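Local coordinates for protein Crov588 (Cafeteriavirus, PDB 6NYR) that is of unknown function but folds as a circular leucine-rich repeat solenoid built largely from FNIP repeats, at residues 529-532 with 533-536; 573-576 with 577-580; 617-620 with 621-624. One frame throughout, in Å; residues are numbered along the deposited sequence.

Contact 1: 529-532 with 533-536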
# COMPACT_ATOMS: atom_id res chain seq x y z
N ASN A 529 -24.79 24.36 -18.07
CA ASN A 529 -24.21 25.67 -17.87
C ASN A 529 -24.38 26.12 -16.43
O ASN A 529 -25.44 25.97 -15.83
CB ASN A 529 -24.87 26.68 -18.81
CG ASN A 529 -24.29 28.07 -18.67
OD1 ASN A 529 -23.12 28.29 -18.96
ND2 ASN A 529 -25.12 29.01 -18.23
N LEU A 530 -23.31 26.67 -15.87
CA LEU A 530 -23.33 27.21 -14.51
C LEU A 530 -23.49 28.73 -14.59
O LEU A 530 -22.74 29.40 -15.32
CB LEU A 530 -22.06 26.84 -13.75
CG LEU A 530 -21.85 25.34 -13.50
CD1 LEU A 530 -20.40 25.07 -13.10
CD2 LEU A 530 -22.81 24.81 -12.45
N THR A 531 -24.46 29.25 -13.86
CA THR A 531 -24.79 30.67 -13.90
C THR A 531 -24.31 31.36 -12.62
O THR A 531 -23.59 30.77 -11.80
CB THR A 531 -26.30 30.85 -14.09
OG1 THR A 531 -27.00 30.21 -13.01
CG2 THR A 531 -26.75 30.23 -15.41
N GLU A 532 -24.73 32.61 -12.44
CA GLU A 532 -24.19 33.44 -11.37
C GLU A 532 -24.77 33.04 -10.02
O GLU A 532 -25.92 32.62 -9.91
CB GLU A 532 -24.49 34.92 -11.64
CG GLU A 532 -24.50 35.30 -13.11
CD GLU A 532 -24.35 36.79 -13.33
OE1 GLU A 532 -24.61 37.58 -12.39
OE2 GLU A 532 -23.96 37.18 -14.45
N ASN A 533 -23.94 33.18 -8.98
CA ASN A 533 -24.34 32.90 -7.61
C ASN A 533 -24.93 31.50 -7.46
O ASN A 533 -25.84 31.27 -6.66
CB ASN A 533 -25.31 33.95 -7.09
CG ASN A 533 -24.77 35.37 -7.23
OD1 ASN A 533 -25.38 36.21 -7.89
ND2 ASN A 533 -23.62 35.62 -6.63
N VAL A 534 -24.43 30.56 -8.26
CA VAL A 534 -24.75 29.15 -8.11
C VAL A 534 -23.71 28.42 -7.27
O VAL A 534 -24.04 27.67 -6.36
CB VAL A 534 -24.91 28.49 -9.50
CG1 VAL A 534 -25.10 26.99 -9.35
CG2 VAL A 534 -26.07 29.12 -10.26
N LEU A 535 -22.44 28.62 -7.59
CA LEU A 535 -21.33 28.02 -6.84
C LEU A 535 -21.09 28.82 -5.56
O LEU A 535 -20.95 30.05 -5.63
CB LEU A 535 -20.08 27.98 -7.70
CG LEU A 535 -20.19 27.13 -8.98
CD1 LEU A 535 -18.89 27.17 -9.78
CD2 LEU A 535 -20.56 25.69 -8.63
N PRO A 536 -21.04 28.17 -4.40
CA PRO A 536 -21.02 28.92 -3.14
C PRO A 536 -19.67 29.59 -2.91
O PRO A 536 -18.64 29.21 -3.45
CB PRO A 536 -21.31 27.86 -2.08
CG PRO A 536 -21.02 26.53 -2.73
CD PRO A 536 -20.76 26.74 -4.21
O HOH W 1 -21.59 30.47 -9.54

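Contact 2: 573-576 with 577-580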
# COMPACT_ATOMS: atom_id res chain seq x y z
N LYS A 573 -13.55 29.34 -24.71
CA LYS A 573 -12.78 30.55 -24.50
C LYS A 573 -12.88 30.99 -23.04
O LYS A 573 -13.94 30.89 -22.42
CB LYS A 573 -13.30 31.67 -25.40
CG LYS A 573 -12.83 31.62 -26.85
CD LYS A 573 -13.86 32.30 -27.76
CE LYS A 573 -13.24 32.99 -28.96
NZ LYS A 573 -12.49 32.03 -29.82
N ILE A 574 -11.77 31.45 -22.49
CA ILE A 574 -11.73 32.07 -21.17
C ILE A 574 -11.22 33.49 -21.35
O ILE A 574 -10.11 33.70 -21.86
CB ILE A 574 -10.86 31.28 -20.18
CG1 ILE A 574 -11.37 29.85 -20.08
CG2 ILE A 574 -10.87 31.96 -18.82
CD1 ILE A 574 -10.47 28.91 -19.29
N THR A 575 -12.04 34.47 -20.95
CA THR A 575 -11.71 35.88 -21.15
C THR A 575 -11.41 36.56 -19.81
O THR A 575 -11.36 35.90 -18.75
CB THR A 575 -12.84 36.58 -21.91
OG1 THR A 575 -12.46 37.94 -22.18
CG2 THR A 575 -14.13 36.58 -21.09
N GLU A 576 -11.25 37.88 -19.84
CA GLU A 576 -10.88 38.62 -18.64
C GLU A 576 -11.92 38.43 -17.54
O GLU A 576 -13.12 38.33 -17.80
CB GLU A 576 -10.75 40.12 -18.95
CG GLU A 576 -9.50 40.53 -19.71
CD GLU A 576 -9.68 40.45 -21.22
OE1 GLU A 576 -10.65 39.81 -21.68
OE2 GLU A 576 -8.84 41.02 -21.94
N ASN A 577 -11.42 38.40 -16.30
CA ASN A 577 -12.27 38.50 -15.11
C ASN A 577 -13.21 37.31 -14.96
O ASN A 577 -14.27 37.41 -14.33
CB ASN A 577 -13.08 39.80 -15.11
CG ASN A 577 -12.20 41.04 -15.14
OD1 ASN A 577 -12.26 41.83 -16.08
ND2 ASN A 577 -11.40 41.21 -14.10
N VAL A 578 -12.83 36.17 -15.52
CA VAL A 578 -13.61 34.94 -15.39
C VAL A 578 -13.01 34.01 -14.34
O VAL A 578 -13.73 33.46 -13.50
CB VAL A 578 -13.71 34.23 -16.76
CG1 VAL A 578 -14.60 32.99 -16.67
CG2 VAL A 578 -14.21 35.19 -17.83
N LEU A 579 -11.70 33.82 -14.38
CA LEU A 579 -10.99 33.09 -13.33
C LEU A 579 -10.84 33.98 -12.11
O LEU A 579 -10.34 35.10 -12.23
CB LEU A 579 -9.63 32.64 -13.83
CG LEU A 579 -9.65 31.63 -14.99
CD1 LEU A 579 -8.27 31.48 -15.61
CD2 LEU A 579 -10.17 30.29 -14.51
N PRO A 580 -11.24 33.52 -10.92
CA PRO A 580 -11.13 34.37 -9.74
C PRO A 580 -9.68 34.61 -9.36
O PRO A 580 -8.80 33.79 -9.64
CB PRO A 580 -11.87 33.58 -8.65
CG PRO A 580 -11.73 32.15 -9.09
CD PRO A 580 -11.77 32.18 -10.60
O HOH W 2 -10.53 35.04 -16.22

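Contact 3: 617-620 with 621-624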
# COMPACT_ATOMS: atom_id res chain seq x y z
N LYS A 617 0.31 30.10 -28.93
CA LYS A 617 1.48 30.90 -28.58
C LYS A 617 1.26 31.59 -27.24
O LYS A 617 0.15 31.98 -26.89
CB LYS A 617 1.74 31.94 -29.68
CG LYS A 617 0.60 32.93 -29.88
CD LYS A 617 1.02 34.09 -30.78
CE LYS A 617 0.04 35.25 -30.66
NZ LYS A 617 0.47 36.44 -31.47
N ILE A 618 2.34 31.73 -26.48
CA ILE A 618 2.34 32.46 -25.21
C ILE A 618 3.11 33.75 -25.40
O ILE A 618 4.33 33.73 -25.65
CB ILE A 618 2.93 31.62 -24.06
CG1 ILE A 618 2.12 30.33 -23.87
CG2 ILE A 618 2.98 32.43 -22.78
CD1 ILE A 618 0.69 30.56 -23.41
N THR A 619 2.43 34.87 -25.25
CA THR A 619 3.03 36.19 -25.41
C THR A 619 3.24 36.83 -24.03
O THR A 619 2.95 36.24 -22.99
CB THR A 619 2.16 37.08 -26.30
OG1 THR A 619 0.93 37.39 -25.62
CG2 THR A 619 1.84 36.36 -27.61
N GLU A 620 3.77 38.05 -24.05
CA GLU A 620 4.15 38.71 -22.81
C GLU A 620 2.93 39.06 -21.97
O GLU A 620 1.83 39.27 -22.48
CB GLU A 620 4.94 39.99 -23.12
CG GLU A 620 6.23 39.77 -23.88
CD GLU A 620 7.13 40.99 -23.88
OE1 GLU A 620 6.90 41.90 -23.06
OE2 GLU A 620 8.06 41.04 -24.72
N ASN A 621 3.14 39.12 -20.65
CA ASN A 621 2.12 39.51 -19.69
C ASN A 621 0.89 38.61 -19.75
O ASN A 621 -0.21 39.03 -19.37
CB ASN A 621 1.72 40.97 -19.88
CG ASN A 621 2.88 41.93 -19.68
OD1 ASN A 621 3.37 42.08 -18.57
ND2 ASN A 621 3.31 42.58 -20.75
N VAL A 622 1.06 37.39 -20.24
CA VAL A 622 0.00 36.39 -20.26
C VAL A 622 0.10 35.45 -19.06
O VAL A 622 -0.90 35.15 -18.41
CB VAL A 622 0.05 35.61 -21.59
CG1 VAL A 622 -0.89 34.43 -21.55
CG2 VAL A 622 -0.30 36.53 -22.76
N LEU A 623 1.31 34.99 -18.76
CA LEU A 623 1.50 34.04 -17.66
C LEU A 623 1.46 34.77 -16.32
O LEU A 623 1.92 35.91 -16.22
CB LEU A 623 2.83 33.32 -17.82
CG LEU A 623 2.90 32.34 -18.99
CD1 LEU A 623 4.25 31.63 -19.01
CD2 LEU A 623 1.78 31.32 -18.94
N PRO A 624 0.90 34.15 -15.29
CA PRO A 624 0.78 34.83 -13.99
C PRO A 624 2.13 35.22 -13.40
O PRO A 624 3.12 34.48 -13.51
CB PRO A 624 0.06 33.79 -13.11
CG PRO A 624 -0.69 32.93 -14.08
CD PRO A 624 0.21 32.84 -15.30
O HOH W 3 3.54 35.43 -20.25

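Contact 1: 529-532 with 533-536
A type II beta turn running from T531 to V534 reverses the chain on the outer side of one coil of the leucine-rich repeat ring, in the loop between strands 519-521 and 541-543, and T531 and V534 meet across it. E532 and N533 occupy the two central positions, and N533 supplies the left-handed backbone (phi 53°) that the third position of such a turn requires. The carbonyl of T531 does not hydrogen-bond directly to V534; its O stands 3.6 Å from V534 N. A water takes up the slack, donating to T531 O at 3.0 Å and accepting from L535 N at 2.8 Å, thereby tying the entry of the turn to the residue just past its end.

Inside the bend, L530 and V534 both set their side chains inward, towards the opposite limb. The apolar closure is loose: L530 CD2 approaches V534 CG1 at 4.4 Å, while the other branch, L530 CD1, meets L535 CD1 at 4.2 Å, methyl against methyl. The same leucine reaches on to F544 and V556 of the following coil, while P536 packs on L513 and N515 of the preceding one. E532 runs extended and carries its carboxylate clear of the turn. With chi1 at 59°, the hydroxyl of T531 lies between its own backbone N and carbonyl carbon, and where the two side chains pass at a slant, T531 OG1 comes to only 3.1 Å from V534 CG2, a close polar-to-methyl approach.

Contact 2: 573-576 with 577-580
E576, V578 and I574 bring most of the surface to this local contact, a type II beta turn from T575 to V578. E576 takes the second position and shares its flank with the third: E576 CB lies 3.7 Å from N577 OD1, so the amide folds back beside the aliphatic root of the glutamate. Beyond CG, the E576 chain bends sharply (chi2 87°), which carries its carboxylate round to the preceding residue. There T575 OG1 donates to E576 OE1 at 2.7 Å, meeting that oxygen nearly head-on, from beyond the end of its C-O bond.

Turning its hydroxyl to the glutamate leaves T575 facing V578 with a methyl, and T575 CG2 touches V578 CG2 at 3.5 Å, the two side chains crossing near a right angle. V578 also lays CG2 against the turn's opening carbonyl, 3.1 Å from T575 O. On the inner side, I574 uses its CG2 branch, set anti to the backbone N, to reach two residues: V578 CB at 4.2 Å and L579 CG at 4.0 Å. A water is gripped three ways between the limbs, donating to T575 O and accepting from V578 N at 2.7 Å and from L579 N, the last bond being so short that its exact length is doubtful.

The turn belongs to the loop linking strands 563-565 and 585-587 of the leucine-rich repeat ring. V578 leans on I552 of the coil before, whereas I574 and L579 pack on F588 and P602 of the coil after.

Contact 3: 617-620 with 621-624
This is a short-range contact round a chain reversal, with I618 and T619 on one limb facing V622 and L623 on the other, in the loop that leaves strand 607-609 and leads to strand 629-631. Its apolar part is carried by I618 CG2. Pointing opposite to the isoleucine's own N, that methyl lies over the branch point of the leucine, with I618 CG2 3.8 Å from L623 CG. The same methyl lies 4.1 Å from L623 CD1, and the two side chains run across each other at about a right angle. V622 is only grazed by the isoleucine: its CB is 4.5 Å from I618 CG2.

The reversal itself is a type II beta turn, T619 to V622, on the outer side of a coil in the ring of leucine-rich repeats. N621, third in the turn, has a positive phi of 58°. Here T619 O and V622 N are 3.5 Å apart without a hydrogen bond, and a water spans the limbs in its place, donating a hydrogen bond to T619 O at 2.9 Å and accepting one from L623 N at 2.7 Å. The T619 carbonyl thus has a partner although the turn is not closed directly.

On the outer flank T619 turns its hydroxyl (chi1 69°) to V622, and T619 OG1 sits close against V622 CG2 at 3.2 Å. E620 stretches its chain away from the turn and touches N643 of the next coil. I618 reaches V644 in that coil, while P624, just beyond the turn, packs on L601 and L605 of the coil before. The side chain of N621 is about 5 Å from a bound glycerol, which probably came from the crystallisation medium.

The three contacts are the same turn met three times at successive steps of 44 residues, each in its own FNIP repeat and each placed in the loop between successive strands. They follow one another along the ring: the centres of contacts 1 and 2 are 15 Å apart, those of contacts 2 and 3 are 14 Å apart, and the centres of contacts 1 and 3 are 28 Å apart. None touches another, the nearest atoms of adjacent pairs being about 8 to 9 Å apart, because an intervening coil separates each pair. A bridging water recurs in all three, but the threonine hydroxyl is turned differently in contact 2. With the function unknown, no site can be assigned to these turns; the glycerol lies near contact 3.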